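PDB 4ZAD: ferulic acid decarboxylase 1 from Candida dubliniensis, which uses prenylated FMN and manganese to decarboxylate alpha,beta-unsaturated aromatic acids, probably including ferulic, p-coumaric and cinnamic acids. Local coordinates for residues I429-Y432 with T433-T437; L120-N123 with D124-P127; T27-P31 with N32-G36; Q506-D509 with K510-K513; T342-L345 with I346-P350. All coordinates share one frame; numbering follows the deposited sequence.

Interaction 1 of 5, residues I429-Y432 with T433-T437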
loop_
_atom_site.group_PDB
_atom_site.type_symbol
_atom_site.label_atom_id
_atom_site.label_comp_id
_atom_site.label_asym_id
_atom_site.label_seq_id
_atom_site.Cartn_x
_atom_site.Cartn_y
_atom_site.Cartn_z
ATOM N N ILE A 429 -2.194 -1.536 -5.344
ATOM C CA ILE A 429 -1.491 -2.552 -4.562
ATOM C C ILE A 429 -2.113 -3.943 -4.696
ATOM O O ILE A 429 -1.412 -4.912 -4.645
ATOM C CB ILE A 429 -1.333 -2.176 -3.077
ATOM C CG1 ILE A 429 -0.309 -3.094 -2.402
ATOM C CG2 ILE A 429 -2.684 -2.339 -2.322
ATOM C CD1 ILE A 429 0.989 -3.253 -3.079
ATOM N N TRP A 430 -3.416 -4.054 -4.862
ATOM C CA TRP A 430 -4.018 -5.355 -5.155
ATOM C C TRP A 430 -3.425 -5.912 -6.440
ATOM O O TRP A 430 -2.941 -7.014 -6.499
ATOM C CB TRP A 430 -5.530 -5.210 -5.295
ATOM C CG TRP A 430 -6.255 -6.402 -5.754
ATOM C CD1 TRP A 430 -6.175 -7.635 -5.234
ATOM C CD2 TRP A 430 -7.207 -6.477 -6.825
ATOM N NE1 TRP A 430 -6.994 -8.501 -5.924
ATOM C CE2 TRP A 430 -7.652 -7.804 -6.895
ATOM C CE3 TRP A 430 -7.717 -5.551 -7.733
ATOM C CZ2 TRP A 430 -8.589 -8.228 -7.813
ATOM C CZ3 TRP A 430 -8.663 -5.976 -8.670
ATOM C CH2 TRP A 430 -9.095 -7.286 -8.688
ATOM N N ALA A 431 -3.430 -5.098 -7.468
ATOM C CA ALA A 431 -2.981 -5.540 -8.760
ATOM C C ALA A 431 -1.497 -5.879 -8.740
ATOM O O ALA A 431 -1.049 -6.750 -9.476
ATOM C CB ALA A 431 -3.298 -4.469 -9.790
ATOM N N TYR A 432 -0.712 -5.204 -7.911
ATOM C CA TYR A 432 0.742 -5.344 -8.026
ATOM C C TYR A 432 1.177 -6.634 -7.391
ATOM O O TYR A 432 2.097 -7.296 -7.854
ATOM C CB TYR A 432 1.449 -4.173 -7.363
ATOM C CG TYR A 432 2.970 -4.305 -7.288
ATOM C CD1 TYR A 432 3.765 -3.793 -8.282
ATOM C CD2 TYR A 432 3.593 -4.931 -6.221
ATOM C CE1 TYR A 432 5.143 -3.884 -8.231
ATOM C CE2 TYR A 432 4.980 -5.044 -6.153
ATOM C CZ TYR A 432 5.751 -4.509 -7.169
ATOM O OH TYR A 432 7.125 -4.585 -7.152
ATOM N N THR A 433 0.521 -6.988 -6.298
ATOM C CA THR A 433 0.923 -8.161 -5.552
ATOM C C THR A 433 0.298 -9.413 -6.161
ATOM O O THR A 433 0.914 -10.465 -6.143
ATOM C CB THR A 433 0.580 -8.005 -4.078
ATOM O OG1 THR A 433 -0.795 -7.727 -3.949
ATOM C CG2 THR A 433 1.301 -6.817 -3.511
ATOM N N THR A 434 -0.893 -9.298 -6.740
ATOM C CA THR A 434 -1.599 -10.464 -7.267
ATOM C C THR A 434 -1.389 -10.736 -8.749
ATOM O O THR A 434 -1.753 -11.801 -9.205
ATOM C CB THR A 434 -3.155 -10.414 -6.953
ATOM O OG1 THR A 434 -3.783 -9.258 -7.550
ATOM C CG2 THR A 434 -3.381 -10.384 -5.485
ATOM N N ARG A 435 -0.814 -9.803 -9.510
ATOM C CA ARG A 435 -0.650 -10.011 -10.962
ATOM C C ARG A 435 0.789 -10.134 -11.528
ATOM O O ARG A 435 0.950 -10.173 -12.723
ATOM C CB ARG A 435 -1.389 -8.908 -11.720
ATOM C CG ARG A 435 -2.820 -8.746 -11.261
ATOM C CD ARG A 435 -3.694 -7.893 -12.200
ATOM N NE ARG A 435 -5.000 -7.714 -11.592
ATOM C CZ ARG A 435 -5.963 -6.941 -12.054
ATOM N NH1 ARG A 435 -5.806 -6.287 -13.196
ATOM N NH2 ARG A 435 -7.129 -6.874 -11.391
ATOM N N HIS A 436 1.830 -10.185 -10.708
ATOM C CA HIS A 436 3.188 -10.324 -11.264
ATOM C C HIS A 436 3.966 -11.310 -10.442
ATOM O O HIS A 436 3.981 -11.223 -9.216
ATOM C CB HIS A 436 3.936 -8.971 -11.311
ATOM C CG HIS A 436 4.822 -8.712 -10.135
ATOM N ND1 HIS A 436 4.402 -8.015 -9.026
ATOM C CD2 HIS A 436 6.113 -9.047 -9.894
ATOM C CE1 HIS A 436 5.397 -7.922 -8.154
ATOM N NE2 HIS A 436 6.449 -8.546 -8.657
ATOM N N THR A 437 4.610 -12.251 -11.120
ATOM C CA THR A 437 5.557 -13.160 -10.480
ATOM C C THR A 437 6.778 -12.417 -9.978
ATOM O O THR A 437 7.491 -11.827 -10.745
ATOM C CB THR A 437 6.047 -14.210 -11.465
ATOM O OG1 THR A 437 4.934 -14.965 -11.910
ATOM C CG2 THR A 437 7.025 -15.154 -10.805
#

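Interaction 2 of 5, residues L120-N123 with D124-P127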
loop_
_atom_site.group_PDB
_atom_site.type_symbol
_atom_site.label_atom_id
_atom_site.label_comp_id
_atom_site.label_asym_id
_atom_site.label_seq_id
_atom_site.Cartn_x
_atom_site.Cartn_y
_atom_site.Cartn_z
ATOM N N LEU A 120 6.741 42.033 -20.391
ATOM C CA LEU A 120 7.401 43.002 -19.527
ATOM C C LEU A 120 6.443 44.115 -19.094
ATOM O O LEU A 120 5.643 44.584 -19.877
ATOM C CB LEU A 120 8.574 43.617 -20.295
ATOM C CG LEU A 120 9.444 44.644 -19.569
ATOM C CD1 LEU A 120 10.002 44.017 -18.298
ATOM C CD2 LEU A 120 10.571 45.164 -20.561
ATOM N N VAL A 121 6.535 44.533 -17.845
ATOM C CA VAL A 121 5.808 45.700 -17.369
ATOM C C VAL A 121 6.739 46.543 -16.481
ATOM O O VAL A 121 7.829 46.093 -16.114
ATOM C CB VAL A 121 4.592 45.279 -16.551
ATOM C CG1 VAL A 121 3.827 44.191 -17.279
ATOM C CG2 VAL A 121 5.043 44.813 -15.153
ATOM N N PRO A 122 6.321 47.784 -16.149
ATOM C CA PRO A 122 7.232 48.643 -15.395
ATOM C C PRO A 122 7.286 48.273 -13.927
ATOM O O PRO A 122 6.337 47.683 -13.413
ATOM C CB PRO A 122 6.650 50.041 -15.570
ATOM C CG PRO A 122 5.263 49.860 -16.113
ATOM C CD PRO A 122 5.173 48.520 -16.720
ATOM N N ASN A 123 8.394 48.657 -13.280
ATOM C CA ASN A 123 8.713 48.273 -11.912
ATOM C C ASN A 123 7.614 48.594 -10.901
ATOM O O ASN A 123 7.508 47.902 -9.882
ATOM C CB ASN A 123 10.053 48.888 -11.487
ATOM C CG ASN A 123 11.262 48.188 -12.135
ATOM O OD1 ASN A 123 11.135 47.421 -13.091
ATOM N ND2 ASN A 123 12.450 48.459 -11.599
ATOM N N ASP A 124 6.789 49.608 -11.179
ATOM C CA ASP A 124 5.695 49.961 -10.262
ATOM C C ASP A 124 4.436 49.084 -10.395
ATOM O O ASP A 124 3.490 49.210 -9.594
ATOM C CB ASP A 124 5.344 51.470 -10.283
ATOM C CG ASP A 124 4.820 51.967 -11.632
ATOM O OD1 ASP A 124 3.878 51.355 -12.197
ATOM O OD2 ASP A 124 5.362 52.992 -12.111
ATOM N N GLN A 125 4.419 48.166 -11.349
ATOM C CA GLN A 125 3.374 47.153 -11.314
ATOM C C GLN A 125 3.746 45.905 -10.474
ATOM O O GLN A 125 2.946 44.985 -10.359
ATOM C CB GLN A 125 2.923 46.795 -12.730
ATOM C CG GLN A 125 2.187 47.947 -13.452
ATOM C CD GLN A 125 1.494 47.468 -14.723
ATOM O OE1 GLN A 125 0.849 46.393 -14.737
ATOM N NE2 GLN A 125 1.648 48.244 -15.817
ATOM N N SER A 126 4.938 45.893 -9.877
ATOM C CA SER A 126 5.404 44.779 -9.056
ATOM C C SER A 126 5.519 45.194 -7.598
ATOM O O SER A 126 6.291 46.084 -7.258
ATOM C CB SER A 126 6.788 44.301 -9.536
ATOM O OG SER A 126 7.398 43.396 -8.612
ATOM N N PRO A 127 4.767 44.526 -6.720
ATOM C CA PRO A 127 4.900 44.764 -5.292
ATOM C C PRO A 127 6.293 44.575 -4.692
ATOM O O PRO A 127 6.638 45.284 -3.771
ATOM C CB PRO A 127 3.930 43.746 -4.684
ATOM C CG PRO A 127 2.880 43.548 -5.721
ATOM C CD PRO A 127 3.552 43.761 -7.048
#

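Interaction 3 of 5, residues T27-P31 with N32-G36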
loop_
_atom_site.group_PDB
_atom_site.type_symbol
_atom_site.label_atom_id
_atom_site.label_comp_id
_atom_site.label_asym_id
_atom_site.label_seq_id
_atom_site.Cartn_x
_atom_site.Cartn_y
_atom_site.Cartn_z
ATOM N N THR A 27 0.721 32.756 17.270
ATOM C CA THR A 27 1.611 32.351 18.379
ATOM C C THR A 27 3.069 32.202 17.947
ATOM O O THR A 27 3.381 31.554 16.937
ATOM C CB THR A 27 1.195 30.975 18.932
ATOM O OG1 THR A 27 -0.207 30.986 19.172
ATOM C CG2 THR A 27 1.958 30.638 20.196
ATOM N N GLU A 28 3.985 32.738 18.731
ATOM C CA GLU A 28 5.375 32.640 18.333
ATOM C C GLU A 28 5.772 31.176 18.132
ATOM O O GLU A 28 5.582 30.331 19.014
ATOM C CB GLU A 28 6.314 33.318 19.321
ATOM C CG GLU A 28 7.726 33.413 18.762
ATOM C CD GLU A 28 8.742 33.904 19.790
ATOM O OE1 GLU A 28 8.790 35.139 20.009
ATOM O OE2 GLU A 28 9.491 33.044 20.343
ATOM N N VAL A 29 6.322 30.897 16.951
ATOM C CA VAL A 29 6.853 29.576 16.581
ATOM C C VAL A 29 8.304 29.759 16.174
ATOM O O VAL A 29 8.657 30.768 15.554
ATOM C CB VAL A 29 6.043 28.984 15.403
ATOM C CG1 VAL A 29 6.628 27.642 14.936
ATOM C CG2 VAL A 29 4.571 28.869 15.809
ATOM N N ASP A 30 9.138 28.789 16.553
ATOM C CA ASP A 30 10.602 28.885 16.393
ATOM C C ASP A 30 10.968 28.272 15.065
ATOM O O ASP A 30 10.558 27.157 14.780
ATOM C CB ASP A 30 11.343 28.166 17.546
ATOM C CG ASP A 30 12.858 28.476 17.592
ATOM O OD1 ASP A 30 13.386 29.190 16.731
ATOM O OD2 ASP A 30 13.557 27.990 18.504
ATOM N N PRO A 31 11.715 29.007 14.236
ATOM C CA PRO A 31 12.251 28.453 12.971
ATOM C C PRO A 31 13.096 27.199 13.163
ATOM O O PRO A 31 13.123 26.298 12.298
ATOM C CB PRO A 31 13.123 29.588 12.434
ATOM C CG PRO A 31 12.493 30.839 12.988
ATOM C CD PRO A 31 11.822 30.480 14.287
ATOM N N ASN A 32 13.792 27.158 14.292
ATOM C CA ASN A 32 14.514 25.960 14.682
ATOM C C ASN A 32 13.561 24.852 15.107
ATOM O O ASN A 32 13.154 24.790 16.263
ATOM C CB ASN A 32 15.516 26.252 15.800
ATOM C CG ASN A 32 16.399 25.064 16.091
ATOM O OD1 ASN A 32 16.557 24.195 15.238
ATOM N ND2 ASN A 32 16.980 25.013 17.292
ATOM N N LEU A 33 13.197 24.024 14.131
ATOM C CA LEU A 33 12.526 22.728 14.283
ATOM C C LEU A 33 11.031 22.734 14.431
ATOM O O LEU A 33 10.437 21.703 14.203
ATOM C CB LEU A 33 13.127 21.856 15.393
ATOM C CG LEU A 33 14.546 21.323 15.143
ATOM C CD1 LEU A 33 15.046 20.505 16.335
ATOM C CD2 LEU A 33 14.663 20.517 13.819
ATOM N N GLU A 34 10.392 23.831 14.807
ATOM C CA GLU A 34 8.937 23.776 15.086
ATOM C C GLU A 34 8.127 24.034 13.831
ATOM O O GLU A 34 6.977 23.584 13.701
ATOM C CB GLU A 34 8.522 24.810 16.169
ATOM C CG GLU A 34 9.303 24.717 17.487
ATOM C CD GLU A 34 8.832 25.703 18.582
ATOM O OE1 GLU A 34 7.926 26.530 18.328
ATOM O OE2 GLU A 34 9.404 25.633 19.705
ATOM N N VAL A 35 8.688 24.823 12.924
ATOM C CA VAL A 35 7.982 25.132 11.712
ATOM C C VAL A 35 7.815 23.808 10.978
ATOM O O VAL A 35 6.737 23.475 10.534
ATOM C CB VAL A 35 8.731 26.187 10.873
ATOM C CG1 VAL A 35 8.176 26.275 9.488
ATOM C CG2 VAL A 35 8.638 27.542 11.548
ATOM N N GLY A 36 8.886 23.026 10.940
ATOM C CA GLY A 36 8.860 21.716 10.331
ATOM C C GLY A 36 7.959 20.694 11.009
ATOM O O GLY A 36 7.318 19.893 10.330
#

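Interaction 4 of 5, residues Q506-D509 with K510-K513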
loop_
_atom_site.group_PDB
_atom_site.type_symbol
_atom_site.label_atom_id
_atom_site.label_comp_id
_atom_site.label_asym_id
_atom_site.label_seq_id
_atom_site.Cartn_x
_atom_site.Cartn_y
_atom_site.Cartn_z
ATOM N N GLN A 506 -29.636 0.472 -2.564
ATOM C CA GLN A 506 -30.888 1.178 -2.366
ATOM C C GLN A 506 -31.510 0.734 -1.032
ATOM O O GLN A 506 -31.928 1.587 -0.244
ATOM C CB GLN A 506 -31.855 0.979 -3.553
ATOM N N ASN A 507 -31.523 -0.560 -0.726
ATOM C CA ASN A 507 -32.218 -1.031 0.488
ATOM C C ASN A 507 -31.299 -1.291 1.696
ATOM O O ASN A 507 -31.648 -2.022 2.614
ATOM C CB ASN A 507 -33.082 -2.278 0.176
ATOM C CG ASN A 507 -34.333 -1.941 -0.675
ATOM O OD1 ASN A 507 -34.233 -1.672 -1.882
ATOM N ND2 ASN A 507 -35.512 -1.940 -0.026
ATOM N N TRP A 508 -30.132 -0.674 1.723
ATOM C CA TRP A 508 -29.216 -0.947 2.821
ATOM C C TRP A 508 -29.835 -0.681 4.198
ATOM O O TRP A 508 -29.542 -1.406 5.122
ATOM C CB TRP A 508 -27.898 -0.181 2.656
ATOM C CG TRP A 508 -26.840 -0.667 3.586
ATOM C CD1 TRP A 508 -26.345 -0.009 4.671
ATOM C CD2 TRP A 508 -26.173 -1.928 3.546
ATOM N NE1 TRP A 508 -25.399 -0.777 5.306
ATOM C CE2 TRP A 508 -25.275 -1.960 4.640
ATOM C CE3 TRP A 508 -26.251 -3.036 2.707
ATOM C CZ2 TRP A 508 -24.464 -3.041 4.902
ATOM C CZ3 TRP A 508 -25.438 -4.098 2.953
ATOM C CH2 TRP A 508 -24.553 -4.099 4.047
ATOM N N ASP A 509 -30.683 0.340 4.342
ATOM C CA ASP A 509 -31.277 0.666 5.657
ATOM C C ASP A 509 -32.209 -0.437 6.142
ATOM O O ASP A 509 -32.433 -0.578 7.354
ATOM C CB ASP A 509 -32.050 1.991 5.624
ATOM C CG ASP A 509 -31.138 3.226 5.502
ATOM O OD1 ASP A 509 -29.908 3.141 5.729
ATOM O OD2 ASP A 509 -31.678 4.307 5.181
ATOM N N LYS A 510 -32.745 -1.213 5.201
ATOM C CA LYS A 510 -33.610 -2.345 5.509
ATOM C C LYS A 510 -32.784 -3.549 6.055
ATOM O O LYS A 510 -33.255 -4.317 6.912
ATOM C CB LYS A 510 -34.401 -2.717 4.245
ATOM C CG LYS A 510 -35.753 -3.392 4.474
ATOM C CD LYS A 510 -36.527 -3.574 3.125
ATOM C CE LYS A 510 -36.674 -5.063 2.698
ATOM N NZ LYS A 510 -37.045 -5.260 1.227
ATOM N N TYR A 511 -31.546 -3.679 5.581
ATOM C CA TYR A 511 -30.612 -4.715 6.061
ATOM C C TYR A 511 -29.887 -4.314 7.328
ATOM O O TYR A 511 -29.913 -5.030 8.326
ATOM C CB TYR A 511 -29.589 -5.037 4.970
ATOM C CG TYR A 511 -30.268 -5.488 3.706
ATOM C CD1 TYR A 511 -31.006 -6.635 3.690
ATOM C CD2 TYR A 511 -30.215 -4.758 2.567
ATOM C CE1 TYR A 511 -31.647 -7.060 2.575
ATOM C CE2 TYR A 511 -30.863 -5.176 1.437
ATOM C CZ TYR A 511 -31.574 -6.343 1.448
ATOM O OH TYR A 511 -32.240 -6.803 0.342
ATOM N N TYR A 512 -29.229 -3.169 7.274
ATOM C CA TYR A 512 -28.449 -2.641 8.394
ATOM C C TYR A 512 -29.205 -1.524 9.167
ATOM O O TYR A 512 -28.830 -0.348 9.115
ATOM C CB TYR A 512 -27.077 -2.168 7.879
ATOM C CG TYR A 512 -26.067 -3.265 7.958
ATOM C CD1 TYR A 512 -26.204 -4.409 7.182
ATOM C CD2 TYR A 512 -24.996 -3.180 8.841
ATOM C CE1 TYR A 512 -25.308 -5.445 7.285
ATOM C CE2 TYR A 512 -24.094 -4.197 8.957
ATOM C CZ TYR A 512 -24.247 -5.351 8.178
ATOM O OH TYR A 512 -23.321 -6.385 8.282
ATOM N N LYS A 513 -30.272 -1.913 9.877
ATOM C CA LYS A 513 -31.064 -0.956 10.678
ATOM C C LYS A 513 -30.554 -0.858 12.127
ATOM O O LYS A 513 -30.030 0.196 12.523
ATOM C CB LYS A 513 -32.586 -1.260 10.629
ATOM C CG LYS A 513 -33.023 -2.659 11.066
ATOM C CD LYS A 513 -34.567 -2.824 11.058
ATOM C CE LYS A 513 -35.117 -3.129 9.631
ATOM N NZ LYS A 513 -36.575 -3.576 9.541
#

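Interaction 5 of 5, residues T342-L345 with I346-P350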
loop_
_atom_site.group_PDB
_atom_site.type_symbol
_atom_site.label_atom_id
_atom_site.label_comp_id
_atom_site.label_asym_id
_atom_site.label_seq_id
_atom_site.Cartn_x
_atom_site.Cartn_y
_atom_site.Cartn_z
ATOM N N THR A 342 4.920 12.742 -18.447
ATOM C CA THR A 342 5.068 11.445 -19.072
ATOM C C THR A 342 3.802 11.078 -19.874
ATOM O O THR A 342 3.867 10.396 -20.919
ATOM C CB THR A 342 5.410 10.373 -18.060
ATOM O OG1 THR A 342 6.530 10.803 -17.268
ATOM C CG2 THR A 342 5.748 9.061 -18.774
ATOM N N LYS A 343 2.650 11.563 -19.404
ATOM C CA LYS A 343 1.400 11.346 -20.136
ATOM C C LYS A 343 1.530 12.097 -21.453
ATOM O O LYS A 343 1.294 11.538 -22.486
ATOM C CB LYS A 343 0.188 11.872 -19.368
ATOM C CG LYS A 343 -1.029 11.014 -19.436
ATOM C CD LYS A 343 -1.708 10.927 -20.806
ATOM C CE LYS A 343 -3.283 10.665 -20.635
ATOM N NZ LYS A 343 -3.992 11.620 -19.622
ATOM N N TYR A 344 1.945 13.360 -21.403
ATOM C CA TYR A 344 2.065 14.112 -22.617
ATOM C C TYR A 344 2.977 13.384 -23.591
ATOM O O TYR A 344 2.563 13.036 -24.680
ATOM C CB TYR A 344 2.508 15.564 -22.414
ATOM C CG TYR A 344 2.606 16.259 -23.757
ATOM C CD1 TYR A 344 1.451 16.601 -24.486
ATOM C CD2 TYR A 344 3.835 16.475 -24.357
ATOM C CE1 TYR A 344 1.544 17.173 -25.759
ATOM C CE2 TYR A 344 3.931 17.040 -25.613
ATOM C CZ TYR A 344 2.797 17.385 -26.304
ATOM O OH TYR A 344 2.934 17.965 -27.554
ATOM N N LEU A 345 4.208 13.126 -23.187
ATOM C CA LEU A 345 5.161 12.483 -24.068
ATOM C C LEU A 345 4.666 11.155 -24.658
ATOM O O LEU A 345 4.965 10.838 -25.798
ATOM C CB LEU A 345 6.496 12.303 -23.329
ATOM C CG LEU A 345 7.288 13.594 -23.128
ATOM C CD1 LEU A 345 8.615 13.350 -22.429
ATOM C CD2 LEU A 345 7.545 14.203 -24.512
ATOM N N ILE A 346 3.887 10.395 -23.896
ATOM C CA ILE A 346 3.445 9.046 -24.301
ATOM C C ILE A 346 2.377 9.142 -25.399
ATOM O O ILE A 346 2.382 8.430 -26.387
ATOM C CB ILE A 346 2.907 8.286 -23.071
ATOM C CG1 ILE A 346 4.057 7.671 -22.294
ATOM C CG2 ILE A 346 1.998 7.206 -23.457
ATOM C CD1 ILE A 346 3.628 6.817 -21.071
ATOM N N SER A 347 1.411 9.982 -25.131
ATOM C CA SER A 347 0.564 10.665 -26.105
ATOM C C SER A 347 1.098 10.871 -27.511
ATOM O O SER A 347 0.380 10.805 -28.473
ATOM C CB SER A 347 0.393 12.038 -25.522
ATOM O OG SER A 347 -0.411 12.856 -26.282
ATOM N N GLN A 348 2.361 11.214 -27.612
ATOM C CA GLN A 348 2.957 11.520 -28.882
ATOM C C GLN A 348 3.686 10.318 -29.434
ATOM O O GLN A 348 4.257 10.422 -30.499
ATOM C CB GLN A 348 3.932 12.679 -28.715
ATOM C CG GLN A 348 3.264 13.968 -28.347
ATOM C CD GLN A 348 2.399 14.525 -29.473
ATOM O OE1 GLN A 348 1.179 14.626 -29.338
ATOM N NE2 GLN A 348 3.032 14.882 -30.593
ATOM N N HIS A 349 3.674 9.190 -28.709
ATOM C CA HIS A 349 4.337 7.959 -29.144
ATOM C C HIS A 349 3.389 7.162 -29.982
ATOM O O HIS A 349 2.318 6.785 -29.489
ATOM C CB HIS A 349 4.751 7.095 -27.972
ATOM C CG HIS A 349 5.797 6.082 -28.311
ATOM N ND1 HIS A 349 5.497 4.855 -28.850
ATOM C CD2 HIS A 349 7.147 6.118 -28.180
ATOM C CE1 HIS A 349 6.617 4.174 -29.028
ATOM N NE2 HIS A 349 7.635 4.918 -28.630
ATOM N N PRO A 350 3.780 6.868 -31.242
ATOM C CA PRO A 350 2.829 6.241 -32.185
ATOM C C PRO A 350 2.220 4.919 -31.709
ATOM O O PRO A 350 1.107 4.623 -32.080
ATOM C CB PRO A 350 3.648 6.062 -33.488
ATOM C CG PRO A 350 5.084 6.259 -33.116
ATOM C CD PRO A 350 5.082 7.160 -31.880
#

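Interaction 1 of 5, residues I429-Y432 with T433-T437
Trp430 O, in the last turn of helix 425-434, is held twice by Thr434. Thr434 N gives the regular helical bond, while Thr434 OG1 approaches Trp430 O to 2.6 Å from above the carbonyl plane. One residue earlier the pattern recurs: Ile429 O accepts from Thr433 N, and Thr433 OG1 reaches Ile429 O at 3.0 Å in the carbonyl plane. In both threonines the hydroxyl is tucked between backbone N and carbonyl carbon (chi1 61° for Thr434), folding it back onto the preceding helical turn. Beyond the helix, His436 takes over as donor with its side chain, ND1 reaching Tyr432 O at 2.7 Å with the oxygen near the imidazole plane. This bond fixes the ring's rotation and points its edge at the face of Tyr432 in a T-shaped pair, planes 57° apart, with His436 CE1 3.5 Å from Tyr432 CE2. Tyr432 OH bonds Glu412. Elsewhere on the turn the Arg435 guanidinium stands over the six-membered ring of Trp430 in a cation-pi contact, tilted 76° to it. Arg435 also pairs with Asp419, and Tyr293 OH of the second subunit bonds both Arg435 NE and Thr434 OG1; its ring stacks on Trp430, whose NE1 bonds His291 O of that subunit, so this helix end belongs to the dimer interface. Arg435 NH2 comes nearest the indole at Trp430 CZ3, 3.3 Å away.

Interaction 2 of 5, residues L120-N123 with D124-P127
The Gln125 carboxamide meets the Pro122 ring with its nitrogen: NE2 lies 3.6 Å from Pro122 CD and 4.0 Å from Pro122 CG, with Pro122 CD standing well out of the amide plane. The contact rides on two overlapping type I turns, a short 3-10 segment in the loop between strands 119-120 and 131-134, within the Rift-related domain. Gln125 CG lies opposite the carbonyl carbon (chi1 -67°) and the chain is extended beyond it, which brings NE2 back to the CD-CG side of the Pro122 ring. Nearer the backbone, Val121 CG2 touches Gln125 CB at 3.8 Å, the two side chains crossing at about a right angle. Val121 also packs on Pro253 and Val255 and is bonded through its backbone to Val254, so the turn is pinned beside strand 253-256. Ser126 OG holds the far end by a bond to Ala266 O, whereas Pro122, Asn123, Asp124 and Gln125 form the exposed outer side. In the first turn, Gln125 N donates to Pro122 O at 2.9 Å along a nearly straight path. The second bond, Ser126 N to Asn123 O at 3.3 Å, bends more at the acceptor: its C=O...N angle is 114°.

Interaction 3 of 5, residues T27-P31 with N32-G36
Glu34 folds back on Asp30 at the entrance to helix 34-45, and this is the close-fitting part of the contact. Its OE1 accepts a hydrogen bond from Asp30 N at 3.1 Å, nearly straight (164°) but from above the carboxylate plane, while Glu34 N returns a weak bond to Asp30 O. Beneath this pair Val29 CG1 presses on Glu34 CB at 3.6 Å and on Val35 CG2 at 3.9 Å, and both valines rest on Phe52 of strand 49-52. Tyr511 of the second subunit packs on Val29 and Glu34. The outer side is looser. There Asp30 CG is trans to its own N (chi1 -168°), bringing OD1 to Asn32 N at 3.2 Å in an Asx turn. Asn32 runs alongside the aspartate, and its exposed amide leads away, turned nearly perpendicular to the carboxylate. Leu33, at the N-cap position, adds a weak bond from its N to Pro31 O. Two acids are thereby brought together, Asp30 OD2 and Glu34 OE2 lying 4.9 Å apart. Their mutual repulsion might raise the affinity of one for a proton, although each carboxylate receives a backbone N-H and Lys503 of the second subunit offers Glu34 a long, weak ion pair.

Interaction 4 of 5, residues Q506-D509 with K510-K513
The single helical turn 508-511 near the C terminus carries an aromatic pair, Trp508 and Tyr512, laid against the second subunit. The two side chains run side by side in the same direction, their planes only 12° from parallel and the centroids of the Trp508 six-membered ring and the Tyr512 ring 4.5 Å apart, though the exact spacing of the rings is doubtful. They are slid so far that they barely overlap, and Tyr512 CB lies over the indole face at Trp508 NE1, 3.4 Å from it. Trp508 CG points opposite the backbone N (chi1 -167°), which sends the indole forward along the turn to its partner. Asn507, at the N-cap after the break from helix 498-506, contributes its carbonyl and no side-chain cap: Asn507 O receives Lys510 N at 2.9 Å and, weakly, Tyr511 N. The turn closes with a straight bond of 2.8 Å from Tyr512 N to Trp508 O. Tyr511 lies over on the Asn507 side, its CE2 3.9 Å from Asn507 CB, while the Asn507 amide runs alongside the Lys510 chain, ND2 3.7 Å from Lys510 CD. Across the dimer, Tyr512 OH bonds Ala48 O of the second subunit, Lys41 of that subunit makes a cation-pi contact with Trp508, and its Thr27 packs against Tyr511. At the terminus Lys513 CB comes to 3.3 Å from Asp509 O.

Interaction 5 of 5, residues T342-L345 with I346-P350
Thr342 and Ile346, one turn apart near the C-terminal end of helix 334-347, join backbone bonding to apolar contact. Among the backbone bonds, Ile346 N reaches Thr342 O at 3.0 Å and Ser347 N reaches Lys343 O at 3.1 Å, the regular helical spacing. The winding then tightens: Gln348 N donates to Leu345 O at 3.2 Å, only three residues back. The apolar contact is made by methyl groups, Thr342 CG2 meeting Ile346 CD1 at 3.8 Å. It forms because Thr342 CG2 is set trans to the backbone N and CG1 of Ile346 opposite its carbonyl carbon (chi1 -83°), so both lean to the side covered by Leu397 and Phe396 of helix 386-399. Ile346 continues onto Val356 and Val359 of strand 356-360. A flat-group contact is made at the end of the helix: Gln348 CG sits over one face of Tyr344, 4.0 Å from CZ, with the amide plane only 6° from that of the ring. The polar ends find partners beyond the segments: Lys343 NZ pairs with Asp104 and Asp358, and His349 ND1 weakly caps Val351 N and Leu352 N in the turn leading into helix 352-355. The side chain of Leu345 is about 8 Å from that of Lys405, which binds prenylated FMN. Gln348 CD stands above the ring plane over the hydroxyl, 4.0 Å from Tyr344 OH.

From the N terminus the contacts come in the order 3, 2, 5, 1, 4; all are local, they follow in series, and none nests in or crosses another. Interaction 3 closes the loop between strand 22-25 and helix 34-45 in the N-terminal domain. Interaction 2 closes a turn in the Rift-related domain, its nearest atoms about 23 Å from those of interaction 3. Interactions 5 and 1 finish helices 334-347 and 425-434 of the C-terminal domain, with centres 25 Å apart. Interaction 4 ends the chain. Interactions 1, 3 and 4 touch the second subunit, and the last two meet across the dimer: Thr27 of one subunit bonds Lys510 of the other.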